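Local coordinates for twin-arginine translocation pathway signal protein (Burkholderia phytofirmans, PDB 2RJO) that binds beta-D-galactopyranose in a cleft of its periplasmic-binding-protein fold and probably serves as the sugar-capturing component of a transport or sensing system, at residues A9-S14 against L67-N72; G88-T93 against N109-L114; G257-S262 against A308-L313. One frame throughout, in Å; residues are numbered along the deposited sequence.

Interaction 1. Residues A9-S14 against L67-N72. With GAL (beta-D-galactopyranose), chain B; SO4 (sulfate ion), chain D.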
ATOM      1  N   ALA A   9       6.918  -2.222 -16.967  1.00 21.71           N
ATOM      2  CA  ALA A   9       7.419  -3.022 -15.855  1.00 18.87           C
ATOM      3  C   ALA A   9       6.842  -2.554 -14.529  1.00 19.21           C
ATOM      4  O   ALA A   9       6.538  -1.373 -14.351  1.00 15.35           O
ATOM      5  CB  ALA A   9       8.925  -2.963 -15.807  1.00 19.70           C
ATOM      6  N   CYS A  10       6.684  -3.494 -13.602  1.00 20.29           N
ATOM      7  CA  CYS A  10       6.147  -3.187 -12.285  1.00 20.28           C
ATOM      8  C   CYS A  10       7.020  -3.827 -11.209  1.00 20.86           C
ATOM      9  O   CYS A  10       7.212  -5.050 -11.192  1.00 22.52           O
ATOM     10  CB  CYS A  10       4.712  -3.696 -12.178  1.00 22.83           C
ATOM     11  SG  CYS A  10       3.857  -3.203 -10.673  1.00 26.95           S
ATOM     12  N   SER A  11       7.563  -2.996 -10.323  1.00 18.13           N
ATOM     13  CA  SER A  11       8.427  -3.473  -9.249  1.00 19.87           C
ATOM     14  C   SER A  11       7.772  -3.374  -7.878  1.00 18.61           C
ATOM     15  O   SER A  11       7.243  -2.327  -7.500  1.00 17.76           O
ATOM     16  CB  SER A  11       9.740  -2.685  -9.223  1.00 19.12           C
ATOM     17  OG  SER A  11      10.522  -3.058  -8.097  1.00 20.34           O
ATOM     18  N   PHE A  12       7.827  -4.470  -7.131  1.00 21.64           N
ATOM     19  CA  PHE A  12       7.252  -4.515  -5.793  1.00 21.73           C
ATOM     20  C   PHE A  12       7.925  -5.560  -4.904  1.00 23.27           C
ATOM     21  O   PHE A  12       8.702  -6.395  -5.372  1.00 24.37           O
ATOM     22  CB  PHE A  12       5.744  -4.752  -5.886  1.00 20.60           C
ATOM     23  CG  PHE A  12       5.369  -5.894  -6.761  1.00 20.64           C
ATOM     24  CD1 PHE A  12       5.232  -7.176  -6.236  1.00 22.11           C
ATOM     25  CD2 PHE A  12       5.171  -5.699  -8.126  1.00 23.01           C
ATOM     26  CE1 PHE A  12       4.899  -8.259  -7.061  1.00 23.71           C
ATOM     27  CE2 PHE A  12       4.838  -6.776  -8.963  1.00 23.39           C
ATOM     28  CZ  PHE A  12       4.704  -8.056  -8.427  1.00 23.14           C
ATOM     29  N   ARG A  13       7.617  -5.516  -3.616  1.00 24.49           N
ATOM     30  CA  ARG A  13       8.248  -6.414  -2.659  1.00 25.00           C
ATOM     31  C   ARG A  13       7.980  -7.914  -2.799  1.00 25.90           C
ATOM     32  O   ARG A  13       8.926  -8.678  -2.982  1.00 25.57           O
ATOM     33  CB  ARG A  13       7.929  -5.952  -1.232  1.00 24.85           C
ATOM     34  CG  ARG A  13       9.045  -6.239  -0.234  1.00 22.53           C
ATOM     35  CD  ARG A  13       8.812  -5.584   1.109  1.00 19.88           C
ATOM     36  NE  ARG A  13       8.908  -4.123   1.082  1.00 20.03           N
ATOM     37  CZ  ARG A  13       7.867  -3.302   0.993  1.00 18.71           C
ATOM     38  NH1 ARG A  13       6.634  -3.792   0.916  1.00 19.73           N
ATOM     39  NH2 ARG A  13       8.055  -1.985   1.003  1.00 17.68           N
ATOM     40  N   SER A  14       6.724  -8.352  -2.727  1.00 27.72           N
ATOM     41  CA  SER A  14       6.458  -9.790  -2.816  1.00 30.03           C
ATOM     42  C   SER A  14       5.106 -10.253  -3.328  1.00 30.24           C
ATOM     43  O   SER A  14       4.095  -9.562  -3.174  1.00 32.08           O
ATOM     44  CB  SER A  14       6.686 -10.423  -1.447  1.00 31.41           C
ATOM     45  OG  SER A  14       7.970 -10.080  -0.966  1.00 37.12           O
ATOM     46  N   LEU A  67       8.096   2.371 -15.964  1.00 16.75           N
ATOM     47  CA  LEU A  67       8.083   1.676 -14.688  1.00 15.94           C
ATOM     48  C   LEU A  67       7.123   2.222 -13.631  1.00 17.38           C
ATOM     49  O   LEU A  67       7.055   3.430 -13.406  1.00 15.64           O
ATOM     50  CB  LEU A  67       9.500   1.680 -14.120  1.00 15.15           C
ATOM     51  CG  LEU A  67       9.692   1.029 -12.756  1.00 15.94           C
ATOM     52  CD1 LEU A  67       9.454  -0.460 -12.892  1.00 15.28           C
ATOM     53  CD2 LEU A  67      11.085   1.305 -12.249  1.00 13.13           C
ATOM     54  N   ASN A  68       6.381   1.321 -12.991  1.00 17.14           N
ATOM     55  CA  ASN A  68       5.462   1.681 -11.911  1.00 18.02           C
ATOM     56  C   ASN A  68       6.000   0.912 -10.716  1.00 18.24           C
ATOM     57  O   ASN A  68       5.792  -0.298 -10.612  1.00 19.84           O
ATOM     58  CB  ASN A  68       4.030   1.235 -12.217  1.00 18.59           C
ATOM     59  CG  ASN A  68       3.057   1.637 -11.122  1.00 20.84           C
ATOM     60  OD1 ASN A  68       3.339   2.542 -10.343  1.00 17.18           O
ATOM     61  ND2 ASN A  68       1.900   0.978 -11.069  1.00 18.82           N
ATOM     62  N   VAL A  69       6.689   1.609  -9.817  1.00 17.47           N
ATOM     63  CA  VAL A  69       7.316   0.954  -8.673  1.00 17.17           C
ATOM     64  C   VAL A  69       6.926   1.396  -7.265  1.00 17.49           C
ATOM     65  O   VAL A  69       6.711   2.579  -6.992  1.00 18.03           O
ATOM     66  CB  VAL A  69       8.863   1.066  -8.791  1.00 18.10           C
ATOM     67  CG1 VAL A  69       9.269   2.539  -8.856  1.00 17.63           C
ATOM     68  CG2 VAL A  69       9.546   0.380  -7.610  1.00 19.91           C
ATOM     69  N   ASP A  70       6.856   0.409  -6.379  1.00 17.68           N
ATOM     70  CA  ASP A  70       6.550   0.585  -4.962  1.00 18.31           C
ATOM     71  C   ASP A  70       7.922   0.317  -4.319  1.00 19.04           C
ATOM     72  O   ASP A  70       8.272  -0.832  -4.061  1.00 19.12           O
ATOM     73  CB  ASP A  70       5.539  -0.486  -4.517  1.00 17.39           C
ATOM     74  CG  ASP A  70       5.155  -0.381  -3.040  1.00 18.78           C
ATOM     75  OD1 ASP A  70       5.965   0.105  -2.221  1.00 18.52           O
ATOM     76  OD2 ASP A  70       4.034  -0.808  -2.691  1.00 20.46           O
ATOM     77  N   PRO A  71       8.728   1.373  -4.085  1.00 19.61           N
ATOM     78  CA  PRO A  71      10.057   1.221  -3.480  1.00 21.97           C
ATOM     79  C   PRO A  71      10.064   0.443  -2.170  1.00 22.98           C
ATOM     80  O   PRO A  71       9.287   0.737  -1.264  1.00 23.44           O
ATOM     81  CB  PRO A  71      10.515   2.668  -3.294  1.00 20.23           C
ATOM     82  CG  PRO A  71       9.893   3.354  -4.456  1.00 18.26           C
ATOM     83  CD  PRO A  71       8.486   2.784  -4.430  1.00 18.92           C
ATOM     84  N   ASN A  72      10.949  -0.548  -2.092  1.00 24.46           N
ATOM     85  CA  ASN A  72      11.106  -1.393  -0.905  1.00 27.51           C
ATOM     86  C   ASN A  72      11.301  -0.512   0.333  1.00 27.47           C
ATOM     87  O   ASN A  72      10.735  -0.775   1.391  1.00 27.80           O
ATOM     88  CB  ASN A  72      12.309  -2.322  -1.096  1.00 27.25           C
ATOM     89  CG  ASN A  72      12.527  -3.246   0.077  1.00 29.52           C
ATOM     90  OD1 ASN A  72      11.620  -3.978   0.482  1.00 29.49           O
ATOM     91  ND2 ASN A  72      13.746  -3.229   0.628  1.00 28.53           N
TER
HETATM   92  C1  GAL B 368       2.742  -3.424   1.602  1.00 19.20           C
HETATM   93  C2  GAL B 368       1.473  -2.998   2.376  1.00 17.63           C
HETATM   94  C3  GAL B 368       0.926  -1.696   1.749  1.00 19.02           C
HETATM   95  C4  GAL B 368       2.012  -0.610   1.842  1.00 18.98           C
HETATM   96  C5  GAL B 368       3.252  -1.142   1.069  1.00 20.12           C
HETATM   97  C6  GAL B 368       4.349  -0.101   1.145  1.00 18.74           C
HETATM   98  O1  GAL B 368       3.267  -4.628   2.193  1.00 17.94           O
HETATM   99  O2  GAL B 368       0.484  -4.021   2.275  1.00 18.75           O
HETATM  100  O3  GAL B 368      -0.231  -1.258   2.458  1.00 16.35           O
HETATM  101  O4  GAL B 368       2.353  -0.415   3.214  1.00 18.39           O
HETATM  102  O5  GAL B 368       3.751  -2.378   1.679  1.00 19.35           O
HETATM  103  O6  GAL B 368       5.464  -0.599   0.430  1.00 16.32           O
HETATM  104  S   SO4 D 370       5.215  -7.469   1.667  1.00 51.32           S
HETATM  105  O1  SO4 D 370       5.992  -8.132   0.587  1.00 52.20           O
HETATM  106  O2  SO4 D 370       5.857  -6.195   2.060  1.00 50.77           O
HETATM  107  O3  SO4 D 370       5.093  -8.382   2.830  1.00 52.64           O
HETATM  108  O4  SO4 D 370       3.866  -7.161   1.147  1.00 54.11           O
HETATM  109  O   HOH W   1      10.295  -2.196  -5.476  1.00 21.64           O
HETATM  110  O   HOH W   2       7.412  -2.813  -2.430  1.00 23.01           O
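Ala-9 opens a parallel pairing of strands 7-12 and 65-69, neighbours in a sheet of the periplasmic binding protein fold, whose C-terminal ends run out into the sugar site. Ala-9 O accepts Asn-68 N at 3.0 Å, while Leu-67 CD1 leans over the same peptide and touches Ala-9 CB. Cys-10 lies on the other sheet face, beside Asn-68, and both side chains rest on Phe-23 of helix 18-34. The amide of Asn-68 is turned elsewhere, its ND2 bonded to the carbonyls of Leu-256 and Gly-257. Ser-11 N rises to Asn-68 O from above the carbonyl plane, and Ser-11 O receives Asp-70 N in a nearly straight bond (174° at the hydrogen). Ser-11 CB packs tightly against Val-69 CG2, 3.5 Å away, and Ser-11 OG is joined through a water to Asp-70 O. The ring of Phe-12 leads away from strand 65-69 to meet the ring of Tyr-20. Arg-13 leaves the strand and reaches across to Asn-72, its chain bent at chi3 (-69°), which turns the guanidinium side-on: Arg-13 NE binds Asn-72 OD1 at 2.8 Å and NH2 binds Asn-72 O at 3.0 Å. Asn-72 ND2 is held by Ser-47. Arg-13 NH1 binds O2 of a sulfate ion, probably from the crystallisation liquor, at 2.8 Å, and weakly the sugar's O5 and O6. Asp-70 OD2 bonds to Tyr-20 OH, and galactose O6 is held between Arg-13 NH2, which donates to it at 3.0 Å, and Asp-70 OD1, which accepts from it at 2.8 Å.

Interaction 2. Residues G88-T93 against N109-L114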
ATOM      1  N   GLY A  88      16.349   7.844 -19.649  1.00 23.09           N
ATOM      2  CA  GLY A  88      15.315   8.446 -20.466  1.00 23.00           C
ATOM      3  C   GLY A  88      13.987   7.720 -20.323  1.00 24.44           C
ATOM      4  O   GLY A  88      13.038   7.976 -21.072  1.00 24.30           O
ATOM      5  N   ALA A  89      13.917   6.794 -19.373  1.00 23.29           N
ATOM      6  CA  ALA A  89      12.685   6.051 -19.133  1.00 23.07           C
ATOM      7  C   ALA A  89      11.745   6.913 -18.283  1.00 22.16           C
ATOM      8  O   ALA A  89      12.135   7.980 -17.809  1.00 21.48           O
ATOM      9  CB  ALA A  89      13.002   4.753 -18.414  1.00 24.28           C
ATOM     10  N   TYR A  90      10.513   6.444 -18.094  1.00 21.32           N
ATOM     11  CA  TYR A  90       9.518   7.164 -17.303  1.00 20.84           C
ATOM     12  C   TYR A  90       9.116   6.313 -16.105  1.00 21.00           C
ATOM     13  O   TYR A  90       8.874   5.111 -16.246  1.00 21.11           O
ATOM     14  CB  TYR A  90       8.300   7.470 -18.169  1.00 22.88           C
ATOM     15  CG  TYR A  90       8.585   8.505 -19.233  1.00 23.38           C
ATOM     16  CD1 TYR A  90       8.245   9.837 -19.034  1.00 21.21           C
ATOM     17  CD2 TYR A  90       9.283   8.171 -20.397  1.00 23.15           C
ATOM     18  CE1 TYR A  90       8.595  10.818 -19.950  1.00 21.98           C
ATOM     19  CE2 TYR A  90       9.643   9.152 -21.327  1.00 22.69           C
ATOM     20  CZ  TYR A  90       9.294  10.478 -21.089  1.00 22.28           C
ATOM     21  OH  TYR A  90       9.656  11.472 -21.969  1.00 22.15           O
ATOM     22  N   VAL A  91       9.028   6.929 -14.931  1.00 20.35           N
ATOM     23  CA  VAL A  91       8.698   6.172 -13.731  1.00 20.13           C
ATOM     24  C   VAL A  91       7.680   6.825 -12.810  1.00 20.55           C
ATOM     25  O   VAL A  91       7.640   8.046 -12.667  1.00 20.86           O
ATOM     26  CB  VAL A  91       9.976   5.907 -12.910  1.00 21.69           C
ATOM     27  CG1 VAL A  91      10.568   7.236 -12.441  1.00 22.35           C
ATOM     28  CG2 VAL A  91       9.667   5.006 -11.720  1.00 21.00           C
ATOM     29  N   THR A  92       6.869   5.985 -12.181  1.00 19.81           N
ATOM     30  CA  THR A  92       5.853   6.425 -11.238  1.00 21.16           C
ATOM     31  C   THR A  92       6.154   5.719  -9.920  1.00 20.64           C
ATOM     32  O   THR A  92       6.458   4.530  -9.906  1.00 21.84           O
ATOM     33  CB  THR A  92       4.431   6.044 -11.724  1.00 22.14           C
ATOM     34  OG1 THR A  92       4.024   6.956 -12.750  1.00 23.82           O
ATOM     35  CG2 THR A  92       3.421   6.101 -10.577  1.00 24.08           C
ATOM     36  N   THR A  93       6.081   6.463  -8.823  1.00 22.02           N
ATOM     37  CA  THR A  93       6.352   5.907  -7.500  1.00 21.17           C
ATOM     38  C   THR A  93       5.074   5.704  -6.697  1.00 19.78           C
ATOM     39  O   THR A  93       4.119   6.459  -6.836  1.00 18.47           O
ATOM     40  CB  THR A  93       7.308   6.827  -6.702  1.00 20.04           C
ATOM     41  OG1 THR A  93       8.635   6.685  -7.216  1.00 24.95           O
ATOM     42  CG2 THR A  93       7.317   6.449  -5.237  1.00 28.00           C
ATOM     43  N   ASN A 109      10.724  12.681 -16.841  1.00 23.63           N
ATOM     44  CA  ASN A 109      10.933  11.272 -16.518  1.00 24.16           C
ATOM     45  C   ASN A 109      10.247  10.764 -15.244  1.00 23.68           C
ATOM     46  O   ASN A 109       9.710   9.665 -15.228  1.00 25.21           O
ATOM     47  CB  ASN A 109      12.435  10.985 -16.464  1.00 24.42           C
ATOM     48  CG  ASN A 109      13.151  11.377 -17.754  1.00 26.53           C
ATOM     49  OD1 ASN A 109      13.241  10.590 -18.697  1.00 29.25           O
ATOM     50  ND2 ASN A 109      13.636  12.609 -17.805  1.00 26.45           N
ATOM     51  N   TYR A 110      10.265  11.556 -14.182  1.00 21.54           N
ATOM     52  CA  TYR A 110       9.613  11.168 -12.939  1.00 20.77           C
ATOM     53  C   TYR A 110       8.183  11.684 -13.064  1.00 20.51           C
ATOM     54  O   TYR A 110       7.883  12.793 -12.642  1.00 20.01           O
ATOM     55  CB  TYR A 110      10.301  11.834 -11.751  1.00 19.63           C
ATOM     56  CG  TYR A 110       9.897  11.301 -10.398  1.00 18.48           C
ATOM     57  CD1 TYR A 110       8.867  10.370 -10.257  1.00 18.06           C
ATOM     58  CD2 TYR A 110      10.552  11.736  -9.252  1.00 17.57           C
ATOM     59  CE1 TYR A 110       8.506   9.887  -9.003  1.00 15.99           C
ATOM     60  CE2 TYR A 110      10.204  11.266  -8.007  1.00 17.51           C
ATOM     61  CZ  TYR A 110       9.181  10.343  -7.881  1.00 17.54           C
ATOM     62  OH  TYR A 110       8.855   9.883  -6.628  1.00 16.41           O
ATOM     63  N   VAL A 111       7.317  10.864 -13.649  1.00 19.73           N
ATOM     64  CA  VAL A 111       5.925  11.224 -13.886  1.00 19.67           C
ATOM     65  C   VAL A 111       5.098  11.570 -12.658  1.00 20.20           C
ATOM     66  O   VAL A 111       4.453  12.622 -12.612  1.00 19.41           O
ATOM     67  CB  VAL A 111       5.205  10.110 -14.649  1.00 18.82           C
ATOM     68  CG1 VAL A 111       3.767  10.519 -14.923  1.00 19.40           C
ATOM     69  CG2 VAL A 111       5.947   9.813 -15.938  1.00 19.57           C
ATOM     70  N   ALA A 112       5.090  10.694 -11.662  1.00 20.83           N
ATOM     71  CA  ALA A 112       4.304  10.989 -10.480  1.00 19.51           C
ATOM     72  C   ALA A 112       4.525  10.052  -9.304  1.00 19.38           C
ATOM     73  O   ALA A 112       5.070   8.963  -9.445  1.00 20.19           O
ATOM     74  CB  ALA A 112       2.810  11.013 -10.845  1.00 18.49           C
ATOM     75  N   HIS A 113       4.104  10.521  -8.137  1.00 18.89           N
ATOM     76  CA  HIS A 113       4.173   9.761  -6.901  1.00 19.35           C
ATOM     77  C   HIS A 113       2.724   9.652  -6.441  1.00 20.06           C
ATOM     78  O   HIS A 113       1.998  10.651  -6.405  1.00 19.12           O
ATOM     79  CB  HIS A 113       4.991  10.502  -5.842  1.00 18.92           C
ATOM     80  CG  HIS A 113       5.021   9.809  -4.516  1.00 20.02           C
ATOM     81  ND1 HIS A 113       5.572   8.557  -4.344  1.00 20.53           N
ATOM     82  CD2 HIS A 113       4.531  10.171  -3.307  1.00 17.50           C
ATOM     83  CE1 HIS A 113       5.419   8.178  -3.090  1.00 17.05           C
ATOM     84  NE2 HIS A 113       4.788   9.138  -2.439  1.00 18.80           N
ATOM     85  N   LEU A 114       2.289   8.440  -6.122  1.00 19.04           N
ATOM     86  CA  LEU A 114       0.922   8.233  -5.668  1.00 18.93           C
ATOM     87  C   LEU A 114       0.940   7.722  -4.239  1.00 18.10           C
ATOM     88  O   LEU A 114       1.813   6.949  -3.857  1.00 17.34           O
ATOM     89  CB  LEU A 114       0.208   7.212  -6.552  1.00 18.99           C
ATOM     90  CG  LEU A 114       0.146   7.503  -8.051  1.00 20.24           C
ATOM     91  CD1 LEU A 114      -0.668   6.405  -8.703  1.00 19.53           C
ATOM     92  CD2 LEU A 114      -0.470   8.872  -8.317  1.00 19.55           C
TER
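Val-91 N meets Asn-109 O at 2.8 Å, nearly along the C=O axis, in the first of the backbone hydrogen bonds that join strands 90-94 and 110-115, parallel neighbours in a sheet of the periplasmic binding protein fold. Thr-93 binds on both sides: Thr-93 N reaches Ala-112 O at 2.8 Å, in the carbonyl plane, and Thr-93 O receives Leu-114 N at 2.8 Å. Between these, the pairing is irregular. Tyr-110 is the centre of an inverse gamma turn, and Val-111 N makes only a weak, bent bond to Val-91 O (126° at the hydrogen). CA-H...O contacts from Tyr-90 to Asn-109 O and from Thr-92 to Ala-112 O supplement the amide bonds.

Apolar packing falls on both faces. On the side of Thr-92 and Ala-112, Val-111 CG2 meets the edge of the Tyr-90 ring in its plane, 3.9 Å from Tyr-90 CD1, the two side chains crossing at about a right angle. With CG1 trans to the backbone N (chi1 -178°), Val-111 leaves CG2 beside that N and directed at the tyrosine. Helix 253-268 covers this side, touching Tyr-90, Val-111 and Leu-114. On the other face, Val-91 CG1 lies 4.2 Å from Tyr-110 CD1, and helix 74-87 packs behind both residues.

Side-chain polar links are few. Thr-93 OG1 gives a weak bond to Tyr-110 OH at 3.3 Å, and Thr-92 OG1 is bonded to Gly-260 O of helix 253-268. Before the strand, Gly-88, with positive phi, is the C-prime residue of a Schellman motif ending helix 74-87. Short main-chain bonds thus anchor the pair at Val-91 and at Thr-93, with the weaker one at Val-111 between them, while side chains both pack across the strands and meet the helices on the two faces.

Interaction 3. Residues G257-S262 against A308-L313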
ATOM      1  N   GLY A 257      -1.828  -0.525  -9.585  1.00 18.53           N
ATOM      2  CA  GLY A 257      -0.902  -1.189 -10.486  1.00 17.86           C
ATOM      3  C   GLY A 257      -1.000  -0.779 -11.944  1.00 20.95           C
ATOM      4  O   GLY A 257       0.018  -0.657 -12.634  1.00 19.52           O
ATOM      5  N   GLY A 258      -2.227  -0.575 -12.417  1.00 20.48           N
ATOM      6  CA  GLY A 258      -2.425  -0.191 -13.798  1.00 20.77           C
ATOM      7  C   GLY A 258      -2.325   1.295 -14.058  1.00 21.03           C
ATOM      8  O   GLY A 258      -1.698   1.707 -15.033  1.00 21.64           O
ATOM      9  N   ILE A 259      -2.938   2.102 -13.197  1.00 20.21           N
ATOM     10  CA  ILE A 259      -2.913   3.546 -13.373  1.00 20.10           C
ATOM     11  C   ILE A 259      -1.484   4.109 -13.350  1.00 20.43           C
ATOM     12  O   ILE A 259      -1.155   4.983 -14.144  1.00 21.38           O
ATOM     13  CB  ILE A 259      -3.763   4.249 -12.289  1.00 19.16           C
ATOM     14  CG1 ILE A 259      -4.325   5.565 -12.844  1.00 16.29           C
ATOM     15  CG2 ILE A 259      -2.907   4.534 -11.048  1.00 19.73           C
ATOM     16  CD1 ILE A 259      -5.224   5.397 -14.051  1.00 16.78           C
ATOM     17  N   GLY A 260      -0.643   3.600 -12.452  1.00 19.40           N
ATOM     18  CA  GLY A 260       0.733   4.069 -12.377  1.00 18.20           C
ATOM     19  C   GLY A 260       1.399   4.012 -13.742  1.00 17.79           C
ATOM     20  O   GLY A 260       2.024   4.983 -14.178  1.00 18.33           O
ATOM     21  N   LEU A 261       1.251   2.871 -14.416  1.00 16.46           N
ATOM     22  CA  LEU A 261       1.813   2.671 -15.750  1.00 16.07           C
ATOM     23  C   LEU A 261       1.096   3.530 -16.796  1.00 17.71           C
ATOM     24  O   LEU A 261       1.716   4.022 -17.727  1.00 17.46           O
ATOM     25  CB  LEU A 261       1.695   1.204 -16.160  1.00 15.91           C
ATOM     26  CG  LEU A 261       2.483   0.135 -15.407  1.00 14.75           C
ATOM     27  CD1 LEU A 261       2.100  -1.222 -15.969  1.00 12.64           C
ATOM     28  CD2 LEU A 261       3.981   0.372 -15.551  1.00 14.47           C
ATOM     29  N   SER A 262      -0.214   3.687 -16.644  1.00 17.91           N
ATOM     30  CA  SER A 262      -0.986   4.489 -17.578  1.00 19.05           C
ATOM     31  C   SER A 262      -0.445   5.926 -17.599  1.00 19.63           C
ATOM     32  O   SER A 262      -0.187   6.479 -18.667  1.00 19.90           O
ATOM     33  CB  SER A 262      -2.461   4.472 -17.175  1.00 19.62           C
ATOM     34  OG  SER A 262      -3.256   5.171 -18.108  1.00 20.87           O
ATOM     35  N   ALA A 308     -11.623  -1.241 -15.057  1.00 41.05           N
ATOM     36  CA  ALA A 308     -10.301  -0.680 -15.347  1.00 41.05           C
ATOM     37  C   ALA A 308     -10.349   0.688 -16.051  1.00 40.40           C
ATOM     38  O   ALA A 308     -10.253   0.756 -17.275  1.00 39.79           O
ATOM     39  CB  ALA A 308      -9.525  -1.680 -16.200  1.00 40.50           C
ATOM     40  N   GLU A 309     -10.467   1.764 -15.271  1.00 39.83           N
ATOM     41  CA  GLU A 309     -10.555   3.133 -15.793  1.00 38.73           C
ATOM     42  C   GLU A 309      -9.219   3.772 -16.181  1.00 36.21           C
ATOM     43  O   GLU A 309      -9.025   4.977 -16.007  1.00 35.61           O
ATOM     44  CB  GLU A 309     -11.236   4.030 -14.756  1.00 42.11           C
ATOM     45  CG  GLU A 309     -12.656   3.616 -14.430  1.00 45.96           C
ATOM     46  CD  GLU A 309     -13.568   3.822 -15.610  1.00 47.17           C
ATOM     47  OE1 GLU A 309     -13.819   5.001 -15.955  1.00 48.31           O
ATOM     48  OE2 GLU A 309     -14.021   2.808 -16.193  1.00 48.90           O
ATOM     49  N   TRP A 310      -8.323   2.964 -16.732  1.00 33.99           N
ATOM     50  CA  TRP A 310      -6.983   3.385 -17.140  1.00 29.80           C
ATOM     51  C   TRP A 310      -6.884   4.761 -17.820  1.00 29.70           C
ATOM     52  O   TRP A 310      -5.945   5.516 -17.574  1.00 28.16           O
ATOM     53  CB  TRP A 310      -6.400   2.312 -18.058  1.00 26.08           C
ATOM     54  CG  TRP A 310      -6.500   0.893 -17.494  1.00 23.36           C
ATOM     55  CD1 TRP A 310      -6.809  -0.244 -18.192  1.00 22.32           C
ATOM     56  CD2 TRP A 310      -6.232   0.467 -16.144  1.00 21.88           C
ATOM     57  NE1 TRP A 310      -6.747  -1.340 -17.367  1.00 21.69           N
ATOM     58  CE2 TRP A 310      -6.398  -0.934 -16.108  1.00 20.07           C
ATOM     59  CE3 TRP A 310      -5.875   1.134 -14.966  1.00 20.14           C
ATOM     60  CZ2 TRP A 310      -6.207  -1.674 -14.941  1.00 19.48           C
ATOM     61  CZ3 TRP A 310      -5.691   0.396 -13.810  1.00 18.02           C
ATOM     62  CH2 TRP A 310      -5.857  -0.990 -13.805  1.00 20.36           C
ATOM     63  N   ASN A 311      -7.846   5.073 -18.681  1.00 29.54           N
ATOM     64  CA  ASN A 311      -7.875   6.334 -19.414  1.00 29.46           C
ATOM     65  C   ASN A 311      -8.075   7.580 -18.543  1.00 28.33           C
ATOM     66  O   ASN A 311      -7.552   8.652 -18.845  1.00 28.46           O
ATOM     67  CB  ASN A 311      -8.999   6.287 -20.462  1.00 31.88           C
ATOM     68  CG  ASN A 311     -10.359   5.910 -19.851  1.00 35.47           C
ATOM     69  OD1 ASN A 311     -10.664   4.719 -19.628  1.00 34.26           O
ATOM     70  ND2 ASN A 311     -11.173   6.928 -19.553  1.00 35.60           N
ATOM     71  N   ASN A 312      -8.840   7.436 -17.471  1.00 27.26           N
ATOM     72  CA  ASN A 312      -9.154   8.544 -16.573  1.00 26.32           C
ATOM     73  C   ASN A 312      -8.114   8.705 -15.455  1.00 25.72           C
ATOM     74  O   ASN A 312      -8.393   8.422 -14.291  1.00 22.96           O
ATOM     75  CB  ASN A 312     -10.523   8.291 -15.957  1.00 29.42           C
ATOM     76  CG  ASN A 312     -11.201   9.556 -15.527  1.00 32.12           C
ATOM     77  OD1 ASN A 312     -10.598  10.400 -14.863  1.00 34.12           O
ATOM     78  ND2 ASN A 312     -12.469   9.703 -15.902  1.00 34.93           N
ATOM     79  N   LEU A 313      -6.935   9.204 -15.815  1.00 25.08           N
ATOM     80  CA  LEU A 313      -5.812   9.378 -14.894  1.00 24.50           C
ATOM     81  C   LEU A 313      -5.982  10.030 -13.516  1.00 25.04           C
ATOM     82  O   LEU A 313      -5.429   9.531 -12.537  1.00 26.72           O
ATOM     83  CB  LEU A 313      -4.667  10.093 -15.623  1.00 24.19           C
ATOM     84  CG  LEU A 313      -4.212   9.453 -16.943  1.00 24.05           C
ATOM     85  CD1 LEU A 313      -2.984  10.176 -17.489  1.00 22.15           C
ATOM     86  CD2 LEU A 313      -3.899   7.995 -16.704  1.00 24.41           C
TER
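Ser-262 OG donates a 2.8 Å hydrogen bond to Trp-310 O, the polar link between helix 253-268 and the loop that precedes strand 317-320. A trans chi1 (-176°) carries the hydroxyl out to the loop, where it approaches from above the carbonyl plane, 45° out of it. Leu-313 CD2 also reaches this hydroxyl, 3.2 Å from Ser-262 OG. Leu-313 CD2 packs on Ile-259 CD1 as well, at 3.9 Å, so one leucine branch bridges two residues nearly a helical turn apart. Ile-259 CD1 in turn lies 3.6 Å from Trp-310 O, bringing a methyl to the carbonyl that the serine binds.

The indole of Trp-310 lies against bare helix backbone: its CZ3 is 3.3 Å from Gly-258 CA and 3.3 Å from Ile-259 N, and the approach is oblique. Gly-258 has no side chain, and the ring occupies the place where a beta carbon would project. This loop belongs to the chain's final part, laid over a helix of the periplasmic binding protein fold. A type I beta turn from Glu-309 to Asn-312 shapes it, closed by a 2.9 Å bond from Asn-312 N to Glu-309 O, and Asn-312 is itself the centre of an inverse gamma turn. Trp-310 in the turn and Leu-313 just after it both reach the helix with their side chains, while Ala-308 CB lies over one face of the indole, toward its rim. Farther out, Phe-30 of helix 18-34 meets the Trp-310 ring edge-to-face and also touches Ser-262; Leu-313 rests on Met-263 and Gln-266.

Overall arrangement
Interactions 1 and 2 belong to one sheet, their centres 12 Å apart: strands 65-69 and 90-94 are neighbours, with Leu-67 O probably bonded to Thr-92 N at 2.8 Å and Leu-67 N to Tyr-90 O at 2.9 Å. Helix 253-268 of interaction 3 packs on both. Its joint to interaction 1 is the bond from Asn-68 ND2 to Gly-257 O, 2.9 Å long, and its joint to interaction 2 the one from Thr-92 OG1 to Gly-260 O, at 3.2 Å; Leu-114 CD1 packs on Ile-259 CG2. Interaction 1 alone touches the galactose. The side chain of Thr-93, in interaction 2, is about 9 Å from the bound galactose. Interaction 3 joins the helix to the chain's last part.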